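Long-range contacts in SspB protein (Streptomyces clavuligerus, PDB 6JUF), which probably acts as a metal-dependent DNase within the SspABCD-SspE system, which senses DNA phosphorothioation and defends bacteria against phages: residues 134-139 against 264-269; 230-235 against 280-285; 251-256 against 295-300; 257-262 against 270-275. All blocks are in the same frame, centred on the assembly; numbering follows the deposited sequence.

Contact 1: 134-139 against 264-269; sequences AFHLAP and PGRAFR
R266 and R269 reach across to carbonyls at and just beyond the end of helix 129-137. The firm bond runs from R266 NH1 to A138 O (3.0 Å, N-H...O angle 150°), on a lone pair in the carbonyl plane. F135 O lies near both guanidinium groups, but it is modelled too close to R266 CD, so its bonds to R266 NH1 and R269 NH2 remain doubtful. H136 O sits 3.3 Å above the R266 guanidinium plane, over its centre. Water 1 accepts from R269 NH2 and donates to A134 O. The R269 group is steadied from its own segment: NE donates to R266 O (2.8 Å), which lies in the guanidinium plane, while NH1 is bound to S141.

Apolar and ring contacts line the flank. With CG anti to the carbonyl carbon (chi1 -68°), the H136 ring reaches back across the interface; its ND1 lies 3.4 Å from R266 CB and its CE1 3.7 Å from A267 CB. The F135 ring turns its edge to R266 O, 3.7 Å from CD1, and continues into an aromatic cluster with H114, Y180 and F221.

Through its bond to A138 O, just past the helix, R266 joins the end of helix 129-137 to the short helix 264-268, across the boundary of what is probably a winged-helix-like part of the chain.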
loop_
_atom_site.group_PDB
_atom_site.type_symbol
_atom_site.label_atom_id
_atom_site.label_comp_id
_atom_site.label_asym_id
_atom_site.label_seq_id
_atom_site.Cartn_x
_atom_site.Cartn_y
_atom_site.Cartn_z
ATOM N N ALA B 134 -3.492 17.875 15.416
ATOM C CA ALA B 134 -2.093 17.684 14.972
ATOM C C ALA B 134 -1.826 18.493 13.709
ATOM O O ALA B 134 -0.817 19.156 13.591
ATOM C CB ALA B 134 -1.735 16.193 14.738
ATOM N N PHE B 135 -2.741 18.412 12.751
ATOM C CA PHE B 135 -2.541 19.147 11.482
ATOM C C PHE B 135 -2.930 20.608 11.556
ATOM O O PHE B 135 -2.212 21.442 10.915
ATOM C CB PHE B 135 -3.267 18.456 10.326
ATOM C CG PHE B 135 -2.549 17.219 9.849
ATOM C CD1 PHE B 135 -1.677 17.299 8.778
ATOM C CD2 PHE B 135 -2.715 15.989 10.499
ATOM C CE1 PHE B 135 -0.979 16.166 8.328
ATOM C CE2 PHE B 135 -2.033 14.856 10.037
ATOM C CZ PHE B 135 -1.129 14.943 9.004
ATOM N N HIS B 136 -4.025 20.951 12.248
ATOM C CA HIS B 136 -4.622 22.294 12.083
ATOM C C HIS B 136 -4.515 23.219 13.281
ATOM O O HIS B 136 -4.624 24.426 13.116
ATOM C CB HIS B 136 -6.093 22.119 11.703
ATOM C CG HIS B 136 -6.268 21.530 10.321
ATOM N ND1 HIS B 136 -5.782 22.133 9.228
ATOM C CD2 HIS B 136 -6.945 20.409 9.882
ATOM C CE1 HIS B 136 -6.071 21.421 8.122
ATOM N NE2 HIS B 136 -6.796 20.348 8.512
ATOM N N LEU B 137 -4.326 22.671 14.485
ATOM C CA LEU B 137 -4.371 23.526 15.729
ATOM C C LEU B 137 -3.070 23.606 16.518
ATOM O O LEU B 137 -2.838 24.581 17.230
ATOM C CB LEU B 137 -5.510 23.098 16.664
ATOM C CG LEU B 137 -6.934 23.211 16.061
ATOM C CD1 LEU B 137 -8.011 22.723 17.023
ATOM C CD2 LEU B 137 -7.274 24.622 15.704
ATOM N N ALA B 138 -2.189 22.640 16.335
ATOM C CA ALA B 138 -0.929 22.633 17.100
ATOM C C ALA B 138 -0.062 23.809 16.709
ATOM O O ALA B 138 -0.008 24.156 15.520
ATOM C CB ALA B 138 -0.139 21.319 16.891
ATOM N N PRO B 139 0.610 24.434 17.678
ATOM C CA PRO B 139 1.382 25.661 17.322
ATOM C C PRO B 139 2.779 25.286 16.751
ATOM O O PRO B 139 3.517 26.136 16.318
ATOM C CB PRO B 139 1.537 26.368 18.664
ATOM C CG PRO B 139 1.544 25.247 19.652
ATOM C CD PRO B 139 0.580 24.192 19.112
ATOM N N PRO B 264 -6.465 23.662 2.978
ATOM C CA PRO B 264 -5.513 22.765 2.354
ATOM C C PRO B 264 -4.043 23.023 2.683
ATOM O O PRO B 264 -3.240 22.072 2.686
ATOM C CB PRO B 264 -5.751 22.985 0.840
ATOM C CG PRO B 264 -7.189 23.372 0.795
ATOM C CD PRO B 264 -7.401 24.250 2.003
ATOM N N GLY B 265 -3.664 24.280 2.976
ATOM C CA GLY B 265 -2.301 24.529 3.312
ATOM C C GLY B 265 -1.852 23.733 4.533
ATOM O O GLY B 265 -0.796 23.086 4.525
ATOM N N ARG B 266 -2.607 23.778 5.597
ATOM C CA ARG B 266 -2.274 23.013 6.807
ATOM C C ARG B 266 -2.579 21.520 6.644
ATOM O O ARG B 266 -1.924 20.706 7.304
ATOM C CB ARG B 266 -2.995 23.578 8.029
ATOM C CG ARG B 266 -2.256 24.735 8.713
ATOM C CD ARG B 266 -1.795 24.121 10.045
ATOM N NE ARG B 266 -1.631 25.183 10.963
ATOM C CZ ARG B 266 -1.437 25.056 12.231
ATOM N NH1 ARG B 266 -1.326 23.828 12.810
ATOM N NH2 ARG B 266 -1.274 26.164 12.887
ATOM N N ALA B 267 -3.533 21.161 5.797
ATOM C CA ALA B 267 -3.886 19.738 5.687
ATOM C C ALA B 267 -2.829 18.991 4.869
ATOM O O ALA B 267 -2.426 17.884 5.208
ATOM C CB ALA B 267 -5.275 19.532 5.017
ATOM N N PHE B 268 -2.387 19.624 3.812
ATOM C CA PHE B 268 -1.411 19.003 2.908
ATOM C C PHE B 268 0.017 19.445 3.190
ATOM O O PHE B 268 0.942 18.942 2.547
ATOM C CB PHE B 268 -1.756 19.260 1.424
ATOM C CG PHE B 268 -3.135 18.753 1.003
ATOM C CD1 PHE B 268 -3.640 17.538 1.516
ATOM C CD2 PHE B 268 -3.836 19.392 0.001
ATOM C CE1 PHE B 268 -4.860 17.007 1.052
ATOM C CE2 PHE B 268 -5.060 18.873 -0.471
ATOM C CZ PHE B 268 -5.552 17.665 0.036
ATOM N N ARG B 269 0.188 20.426 4.067
ATOM C CA ARG B 269 1.501 20.975 4.433
ATOM C C ARG B 269 2.200 21.476 3.165
ATOM O O ARG B 269 3.311 21.044 2.821
ATOM C CB ARG B 269 2.316 19.983 5.315
ATOM C CG ARG B 269 1.698 19.778 6.718
ATOM C CD ARG B 269 1.251 21.110 7.337
ATOM N NE ARG B 269 0.564 20.989 8.645
ATOM C CZ ARG B 269 1.196 21.023 9.806
ATOM N NH1 ARG B 269 2.533 21.138 9.808
ATOM N NH2 ARG B 269 0.511 20.907 10.944
HETATM O O HOH W 1 1.556 20.598 13.451
#

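Contact 2: 230-235 against 280-285; sequences PARIIA and EKVAAS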
loop_
_atom_site.group_PDB
_atom_site.type_symbol
_atom_site.label_atom_id
_atom_site.label_comp_id
_atom_site.label_asym_id
_atom_site.label_seq_id
_atom_site.Cartn_x
_atom_site.Cartn_y
_atom_site.Cartn_z
ATOM N N PRO B 230 -1.548 15.759 -6.829
ATOM C CA PRO B 230 -1.962 16.377 -8.107
ATOM C C PRO B 230 -2.609 17.770 -7.891
ATOM O O PRO B 230 -3.327 18.026 -6.895
ATOM C CB PRO B 230 -2.985 15.376 -8.719
ATOM C CG PRO B 230 -2.701 14.095 -8.008
ATOM C CD PRO B 230 -2.256 14.497 -6.602
ATOM N N ALA B 231 -2.377 18.662 -8.885
ATOM C CA ALA B 231 -3.042 19.983 -8.897
ATOM C C ALA B 231 -4.555 19.938 -8.743
ATOM O O ALA B 231 -5.111 20.753 -8.003
ATOM C CB ALA B 231 -2.671 20.716 -10.182
ATOM N N ARG B 232 -5.230 18.986 -9.408
ATOM C CA ARG B 232 -6.682 18.926 -9.278
ATOM C C ARG B 232 -7.133 18.460 -7.880
ATOM O O ARG B 232 -8.206 18.774 -7.444
ATOM C CB ARG B 232 -7.315 18.052 -10.377
ATOM C CG ARG B 232 -7.215 18.795 -11.737
ATOM C CD ARG B 232 -7.923 18.023 -12.852
ATOM N NE ARG B 232 -7.137 16.876 -13.249
ATOM C CZ ARG B 232 -7.070 16.352 -14.483
ATOM N NH1 ARG B 232 -7.727 16.902 -15.491
ATOM N NH2 ARG B 232 -6.317 15.288 -14.717
ATOM N N ILE B 233 -6.266 17.699 -7.170
ATOM C CA ILE B 233 -6.635 17.361 -5.766
ATOM C C ILE B 233 -6.548 18.602 -4.847
ATOM O O ILE B 233 -7.440 18.868 -4.037
ATOM C CB ILE B 233 -5.783 16.192 -5.192
ATOM C CG1 ILE B 233 -5.960 14.872 -5.971
ATOM C CG2 ILE B 233 -6.084 16.000 -3.683
ATOM C CD1 ILE B 233 -7.377 14.316 -5.978
ATOM N N ILE B 234 -5.494 19.398 -5.057
ATOM C CA ILE B 234 -5.357 20.712 -4.392
ATOM C C ILE B 234 -6.573 21.606 -4.688
ATOM O O ILE B 234 -7.227 22.137 -3.783
ATOM C CB ILE B 234 -4.029 21.397 -4.747
ATOM C CG1 ILE B 234 -2.837 20.552 -4.218
ATOM C CG2 ILE B 234 -3.980 22.798 -4.147
ATOM C CD1 ILE B 234 -1.463 20.942 -4.807
ATOM N N ALA B 235 -6.882 21.763 -5.993
ATOM C CA ALA B 235 -8.004 22.637 -6.381
ATOM C C ALA B 235 -9.359 22.164 -5.835
ATOM O O ALA B 235 -10.171 22.951 -5.333
ATOM C CB ALA B 235 -8.025 22.786 -7.905
ATOM N N GLU B 280 -3.746 27.884 -10.619
ATOM C CA GLU B 280 -3.563 28.528 -11.946
ATOM C C GLU B 280 -3.737 27.511 -13.045
ATOM O O GLU B 280 -4.347 27.768 -14.084
ATOM C CB GLU B 280 -2.179 29.152 -12.027
ATOM C CG GLU B 280 -2.131 30.392 -11.130
ATOM C CD GLU B 280 -0.960 31.303 -11.362
ATOM O OE1 GLU B 280 -1.155 32.501 -11.139
ATOM O OE2 GLU B 280 0.133 30.861 -11.777
ATOM N N LYS B 281 -3.117 26.339 -12.848
ATOM C CA LYS B 281 -3.229 25.259 -13.820
ATOM C C LYS B 281 -4.661 24.820 -14.015
ATOM O O LYS B 281 -5.134 24.675 -15.132
ATOM C CB LYS B 281 -2.326 24.091 -13.383
ATOM C CG LYS B 281 -2.130 23.053 -14.462
ATOM C CD LYS B 281 -1.092 22.090 -13.947
ATOM C CE LYS B 281 -1.273 20.686 -14.498
ATOM N NZ LYS B 281 -0.140 19.912 -13.894
ATOM N N VAL B 282 -5.410 24.745 -12.923
ATOM C CA VAL B 282 -6.789 24.279 -12.989
ATOM C C VAL B 282 -7.717 25.350 -13.524
ATOM O O VAL B 282 -8.566 25.058 -14.345
ATOM C CB VAL B 282 -7.216 23.691 -11.636
ATOM C CG1 VAL B 282 -8.668 23.226 -11.663
ATOM C CG2 VAL B 282 -6.347 22.490 -11.305
ATOM N N ALA B 283 -7.492 26.617 -13.145
ATOM C CA ALA B 283 -8.272 27.751 -13.648
ATOM C C ALA B 283 -8.132 27.943 -15.132
ATOM O O ALA B 283 -9.065 28.433 -15.762
ATOM C CB ALA B 283 -7.881 29.049 -12.961
ATOM N N ALA B 284 -6.994 27.558 -15.711
ATOM C CA ALA B 284 -6.821 27.730 -17.154
ATOM C C ALA B 284 -7.822 26.896 -17.969
ATOM O O ALA B 284 -8.218 27.323 -19.067
ATOM C CB ALA B 284 -5.403 27.412 -17.561
ATOM N N SER B 285 -8.254 25.768 -17.394
ATOM C CA SER B 285 -9.183 24.809 -17.997
ATOM C C SER B 285 -10.648 25.125 -17.666
ATOM O O SER B 285 -11.552 24.577 -18.291
ATOM C CB SER B 285 -8.885 23.407 -17.376
ATOM O OG SER B 285 -7.792 22.827 -17.984
#
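V282 projects from helix 272-285 onto the first turns of helix 231-243, and all three carbons of its side chain beyond CA are engaged there. Its CB already lies 3.9 Å from A235 CB. From that branch point CG1, anti to the backbone N (chi1 179°), runs to A235 CB at 3.8 Å. The other methyl, CG2, is anti to the carbonyl carbon and fits among three residues of the opposing helix: it also meets A235 CB, and it lies 3.8 Å from R232 CG and 3.9 Å from A231 O. The helix and strand order is consistent with a winged-helix-like fold, in which helix 231-243 would be the first helix and helix 272-285 the one that leads into the two-stranded wing. Their short segments cross at -86° with axes 9.3 Å apart, and small residues on helix 231-243 leave V282 to fill the crossing. A231 CB is a more distant neighbour of CG2, at 4.2 Å, and also meets the aliphatic chain of K281 at CD (4.3 Å). The R232 side chain crosses V282 at about a right angle; only its CG touches the valine, while NE is hydrogen-bonded to Q317 of helix 306-317. One turn before V282, A278 and L279 extend the apolar seam along A231, I234 and A235.

Contact 3: 251-256 against 295-300; sequences SISLAR and VGQRSL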
loop_
_atom_site.group_PDB
_atom_site.type_symbol
_atom_site.label_atom_id
_atom_site.label_comp_id
_atom_site.label_asym_id
_atom_site.label_seq_id
_atom_site.Cartn_x
_atom_site.Cartn_y
_atom_site.Cartn_z
ATOM N N SER B 251 -15.635 33.846 -3.368
ATOM C CA SER B 251 -14.183 33.846 -3.432
ATOM C C SER B 251 -13.625 33.473 -2.075
ATOM O O SER B 251 -14.323 33.549 -1.056
ATOM C CB SER B 251 -13.649 35.216 -3.864
ATOM O OG SER B 251 -13.924 36.180 -2.852
ATOM N N ILE B 252 -12.369 33.068 -2.077
ATOM C CA ILE B 252 -11.618 32.813 -0.847
ATOM C C ILE B 252 -10.145 33.139 -1.105
ATOM O O ILE B 252 -9.610 32.833 -2.163
ATOM C CB ILE B 252 -11.749 31.317 -0.391
ATOM C CG1 ILE B 252 -10.934 31.059 0.883
ATOM C CG2 ILE B 252 -11.349 30.374 -1.501
ATOM C CD1 ILE B 252 -11.387 29.797 1.637
ATOM N N SER B 253 -9.517 33.800 -0.141
ATOM C CA SER B 253 -8.194 34.328 -0.374
ATOM C C SER B 253 -7.164 33.215 -0.332
ATOM O O SER B 253 -7.379 32.187 0.344
ATOM C CB SER B 253 -7.882 35.369 0.715
ATOM O OG SER B 253 -7.767 34.746 1.995
ATOM N N LEU B 254 -6.086 33.378 -1.093
ATOM C CA LEU B 254 -4.967 32.439 -1.036
ATOM C C LEU B 254 -4.369 32.373 0.378
ATOM O O LEU B 254 -3.938 31.317 0.807
ATOM C CB LEU B 254 -3.900 32.739 -2.077
ATOM C CG LEU B 254 -4.042 32.077 -3.450
ATOM C CD1 LEU B 254 -3.563 30.613 -3.333
ATOM C CD2 LEU B 254 -5.473 32.099 -3.965
ATOM N N ALA B 255 -4.314 33.496 1.076
ATOM C CA ALA B 255 -3.767 33.503 2.437
ATOM C C ALA B 255 -4.558 32.578 3.358
ATOM O O ALA B 255 -3.949 31.839 4.164
ATOM C CB ALA B 255 -3.807 34.947 2.993
ATOM N N ARG B 256 -5.893 32.614 3.273
ATOM C CA ARG B 256 -6.743 31.693 4.061
ATOM C C ARG B 256 -6.557 30.247 3.614
ATOM O O ARG B 256 -6.451 29.338 4.456
ATOM C CB ARG B 256 -8.207 32.060 3.953
ATOM C CG ARG B 256 -8.584 33.307 4.783
ATOM C CD ARG B 256 -10.037 33.662 4.540
ATOM N NE ARG B 256 -10.888 32.561 4.998
ATOM C CZ ARG B 256 -12.146 32.345 4.625
ATOM N NH1 ARG B 256 -12.761 33.151 3.756
ATOM N NH2 ARG B 256 -12.795 31.287 5.128
ATOM N N VAL B 295 -6.708 43.166 -2.848
ATOM C CA VAL B 295 -6.027 44.293 -2.150
ATOM C C VAL B 295 -4.616 44.153 -1.577
ATOM O O VAL B 295 -4.520 44.146 -0.368
ATOM C CB VAL B 295 -6.901 44.860 -0.986
ATOM C CG1 VAL B 295 -8.193 45.507 -1.443
ATOM C CG2 VAL B 295 -7.222 43.787 0.054
ATOM N N GLY B 296 -3.514 44.030 -2.324
ATOM C CA GLY B 296 -3.369 43.340 -3.579
ATOM C C GLY B 296 -2.976 41.982 -3.017
ATOM O O GLY B 296 -1.797 41.598 -2.991
ATOM N N GLN B 297 -3.982 41.309 -2.468
ATOM C CA GLN B 297 -3.870 39.919 -2.072
ATOM C C GLN B 297 -4.645 39.107 -3.101
ATOM O O GLN B 297 -5.588 39.626 -3.668
ATOM C CB GLN B 297 -4.461 39.735 -0.680
ATOM C CG GLN B 297 -5.931 40.085 -0.599
ATOM C CD GLN B 297 -6.707 39.169 0.334
ATOM O OE1 GLN B 297 -6.206 38.107 0.757
ATOM N NE2 GLN B 297 -7.946 39.558 0.651
ATOM N N ARG B 298 -4.232 37.868 -3.378
ATOM C CA ARG B 298 -4.903 37.085 -4.387
ATOM C C ARG B 298 -5.995 36.252 -3.767
ATOM O O ARG B 298 -5.868 35.767 -2.655
ATOM C CB ARG B 298 -3.915 36.156 -5.128
ATOM C CG ARG B 298 -2.956 36.905 -6.032
ATOM C CD ARG B 298 -2.870 36.336 -7.443
ATOM N NE ARG B 298 -1.973 35.199 -7.479
ATOM C CZ ARG B 298 -1.727 34.414 -8.537
ATOM N NH1 ARG B 298 -2.314 34.595 -9.731
ATOM N NH2 ARG B 298 -0.886 33.407 -8.385
ATOM N N SER B 299 -7.044 36.051 -4.537
ATOM C CA SER B 299 -8.125 35.168 -4.186
ATOM C C SER B 299 -8.466 34.251 -5.343
ATOM O O SER B 299 -8.285 34.585 -6.557
ATOM C CB SER B 299 -9.389 35.928 -3.796
ATOM O OG SER B 299 -9.158 36.669 -2.604
ATOM N N LEU B 300 -8.994 33.097 -4.958
ATOM C CA LEU B 300 -9.687 32.224 -5.914
ATOM C C LEU B 300 -11.154 32.620 -5.998
ATOM O O LEU B 300 -11.856 32.713 -4.970
ATOM C CB LEU B 300 -9.569 30.777 -5.445
ATOM C CG LEU B 300 -10.442 29.694 -6.119
ATOM C CD1 LEU B 300 -9.974 29.467 -7.554
ATOM C CD2 LEU B 300 -10.375 28.393 -5.290
HETATM O O HOH W 2 -11.564 36.428 -1.121
HETATM O O HOH W 3 -7.227 36.723 3.663
HETATM O O HOH W 4 -4.337 36.109 -0.170
#
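Q297 leans its amide oxygen over S253, with OE1 3.2 Å from S253 CB. Its CG lies between the backbone N and the carbonyl carbon (chi1 61°), which turns the chain toward the start of helix 254-259. There OE1 accepts from water 4, which also takes the A255 N-H and donates to R298 O. R298 meets the opposite segment chiefly through that carbonyl: L254 N donates to it at 2.9 Å and 171°, nearly straight. The guanidinium leads elsewhere, to a salt bridge with E280. S299 faces S253 in a non-hydrogen-bonded antiparallel pair whose CA atoms are only 3.9 Å apart; S299 OG packs 3.4 Å from S253 CA and is joined to S251 OG through water 2. At L300 the ladder closes with two bonds, I252 N to L300 O (3.0 Å) and L300 N to I252 O (2.9 Å). Its side chain lies on the buried face shared with I252, toward helix 231-243.

S253 OG also caps the helix by accepting from R256 N (3.1 Å). Strand pairing therefore runs directly into helix initiation: R298 O, water 4 and S253 OG satisfy the N-H groups of the first turn, while the serine-rich face stays hydrated and the leucine-isoleucine face joins the core.

Contact 4: 257-262 against 270-275; sequences LANEPG and IREADI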
loop_
_atom_site.group_PDB
_atom_site.type_symbol
_atom_site.label_atom_id
_atom_site.label_comp_id
_atom_site.label_asym_id
_atom_site.label_seq_id
_atom_site.Cartn_x
_atom_site.Cartn_y
_atom_site.Cartn_z
ATOM N N LEU B 257 -6.528 30.012 2.297
ATOM C CA LEU B 257 -6.256 28.635 1.848
ATOM C C LEU B 257 -4.931 28.060 2.367
ATOM O O LEU B 257 -4.860 26.873 2.726
ATOM C CB LEU B 257 -6.317 28.506 0.322
ATOM C CG LEU B 257 -7.708 28.693 -0.320
ATOM C CD1 LEU B 257 -7.498 28.839 -1.831
ATOM C CD2 LEU B 257 -8.665 27.530 0.007
ATOM N N ALA B 258 -3.895 28.890 2.412
ATOM C CA ALA B 258 -2.580 28.489 2.856
ATOM C C ALA B 258 -2.497 28.383 4.369
ATOM O O ALA B 258 -1.698 27.577 4.831
ATOM C CB ALA B 258 -1.550 29.530 2.380
ATOM N N ASN B 259 -3.225 29.240 5.120
ATOM C CA ASN B 259 -2.929 29.373 6.557
ATOM C C ASN B 259 -4.043 29.038 7.560
ATOM O O ASN B 259 -3.755 28.838 8.764
ATOM C CB ASN B 259 -2.454 30.793 6.834
ATOM C CG ASN B 259 -1.216 31.133 6.037
ATOM O OD1 ASN B 259 -0.247 30.427 6.079
ATOM N ND2 ASN B 259 -1.272 32.191 5.272
ATOM N N GLU B 260 -5.300 29.089 7.119
ATOM C CA GLU B 260 -6.427 28.949 8.018
ATOM C C GLU B 260 -6.483 27.506 8.521
ATOM O O GLU B 260 -6.364 26.577 7.727
ATOM C CB GLU B 260 -7.736 29.291 7.320
ATOM C CG GLU B 260 -8.941 29.493 8.219
ATOM C CD GLU B 260 -10.013 30.270 7.498
ATOM O OE1 GLU B 260 -9.939 31.516 7.495
ATOM O OE2 GLU B 260 -10.904 29.633 6.924
ATOM N N PRO B 261 -6.645 27.302 9.804
ATOM C CA PRO B 261 -6.878 25.943 10.298
ATOM C C PRO B 261 -8.064 25.316 9.580
ATOM O O PRO B 261 -9.143 25.888 9.456
ATOM C CB PRO B 261 -7.130 26.152 11.815
ATOM C CG PRO B 261 -6.245 27.335 12.102
ATOM C CD PRO B 261 -6.404 28.263 10.898
ATOM N N GLY B 262 -7.852 24.104 9.080
ATOM C CA GLY B 262 -8.870 23.336 8.337
ATOM C C GLY B 262 -8.638 23.326 6.830
ATOM O O GLY B 262 -9.185 22.469 6.102
ATOM N N ILE B 270 1.487 22.312 2.421
ATOM C CA ILE B 270 2.028 22.977 1.213
ATOM C C ILE B 270 1.979 24.483 1.379
ATOM O O ILE B 270 1.172 25.000 2.141
ATOM C CB ILE B 270 1.286 22.525 -0.065
ATOM C CG1 ILE B 270 -0.235 22.823 0.068
ATOM C CG2 ILE B 270 1.626 21.030 -0.304
ATOM C CD1 ILE B 270 -1.031 22.505 -1.201
ATOM N N ARG B 271 2.897 25.165 0.685
ATOM C CA ARG B 271 3.025 26.617 0.743
ATOM C C ARG B 271 1.983 27.348 -0.104
ATOM O O ARG B 271 1.456 26.772 -1.045
ATOM C CB ARG B 271 4.428 27.000 0.271
ATOM C CG ARG B 271 5.491 26.466 1.206
ATOM C CD ARG B 271 6.835 27.142 1.004
ATOM N NE ARG B 271 7.944 26.237 1.344
ATOM C CZ ARG B 271 8.217 25.751 2.559
ATOM N NH1 ARG B 271 7.465 26.055 3.617
ATOM N NH2 ARG B 271 9.254 24.940 2.720
ATOM N N GLU B 272 1.695 28.585 0.233
ATOM C CA GLU B 272 0.786 29.424 -0.555
ATOM C C GLU B 272 1.139 29.408 -2.033
ATOM O O GLU B 272 0.219 29.382 -2.844
ATOM C CB GLU B 272 0.787 30.878 -0.037
ATOM C CG GLU B 272 -0.398 31.682 -0.534
ATOM C CD GLU B 272 -0.441 33.059 0.091
ATOM O OE1 GLU B 272 -0.446 33.187 1.344
ATOM O OE2 GLU B 272 -0.493 33.999 -0.684
ATOM N N ALA B 273 2.435 29.456 -2.379
ATOM C CA ALA B 273 2.905 29.504 -3.776
ATOM C C ALA B 273 2.462 28.238 -4.467
ATOM O O ALA B 273 2.107 28.250 -5.652
ATOM C CB ALA B 273 4.448 29.628 -3.870
ATOM N N ASP B 274 2.536 27.121 -3.753
ATOM C CA ASP B 274 2.190 25.813 -4.299
ATOM C C ASP B 274 0.682 25.739 -4.589
ATOM O O ASP B 274 0.246 25.148 -5.588
ATOM C CB ASP B 274 2.521 24.720 -3.269
ATOM C CG ASP B 274 3.989 24.661 -2.944
ATOM O OD1 ASP B 274 4.789 24.789 -3.890
ATOM O OD2 ASP B 274 4.314 24.477 -1.743
ATOM N N ILE B 275 -0.112 26.271 -3.675
ATOM C CA ILE B 275 -1.550 26.315 -3.868
ATOM C C ILE B 275 -1.865 27.226 -5.062
ATOM O O ILE B 275 -2.727 26.913 -5.878
ATOM C CB ILE B 275 -2.238 26.812 -2.601
ATOM C CG1 ILE B 275 -2.050 25.813 -1.438
ATOM C CG2 ILE B 275 -3.711 27.046 -2.817
ATOM C CD1 ILE B 275 -2.400 26.423 -0.086
#
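A258 and E272 meet flank to flank, their CB atoms 3.6 Å apart, where the end of helix 254-259 abuts the start of helix 272-285. The small alanine lets the CA atoms of the pair come within 4.9 Å. E272 then runs alongside it: CG is anti to the backbone N (chi1 -163°) and the chain stays extended, so its aliphatic part passes over the A258 methyl, with CG 3.8 Å from CB. The carboxylate arrives near the N259 amide, the two planes turned 68° apart, but OE1 and ND2 are 4.1 Å apart, too far for a bond.

I275 approaches from the next turn, on the buried side. Its CG1 is anti to the carbonyl carbon (chi1 -65°), which aims CD1 end-on at the opposing backbone, 3.6 Å from A258 CA and 3.8 Å from L257 O. The other branch, CG2, makes a looser contact with L257 CD1 (4.3 Å), and both residues rest on C238 of helix 231-243. At the start of helix 272-285, the backbone N-H of the N-cap residue R271 meets D274 OD2 (2.9 Å) on the anti side of the carboxylate.

The order of helices and strands is consistent with a winged-helix-like arrangement in which helix 264-268 is inserted between these two helices. Their direct contact depends on close apolar packing rather than polar bonds, with charge kept at the rim; the carboxylates of E272 and D274 in the first helical turn would probably interact favourably with the helix dipole.

Contacts 2, 3 and 4 probably belong to one winged-helix-like unit, and contact 1 attaches it to helix 129-137. Contacts 1 and 4 are buried, yet contact 1 is polar, with one secure arginine-carbonyl bond and a bridging water, whereas contact 4 is apolar; a backbone bond from G265 to L257, and probably one to I270, join them. Contacts 2 and 3 are partly buried and lie farther out, the former apolar packing without polar bonds, the latter strand pairing with bridging waters. Helix 272-285 serves contacts 2 and 4, and helix 254-259 serves contacts 3 and 4. L254 packs on I275 between contacts 3 and 4, while the E280-R298 salt bridge joins contacts 2 and 3 nearer the surface.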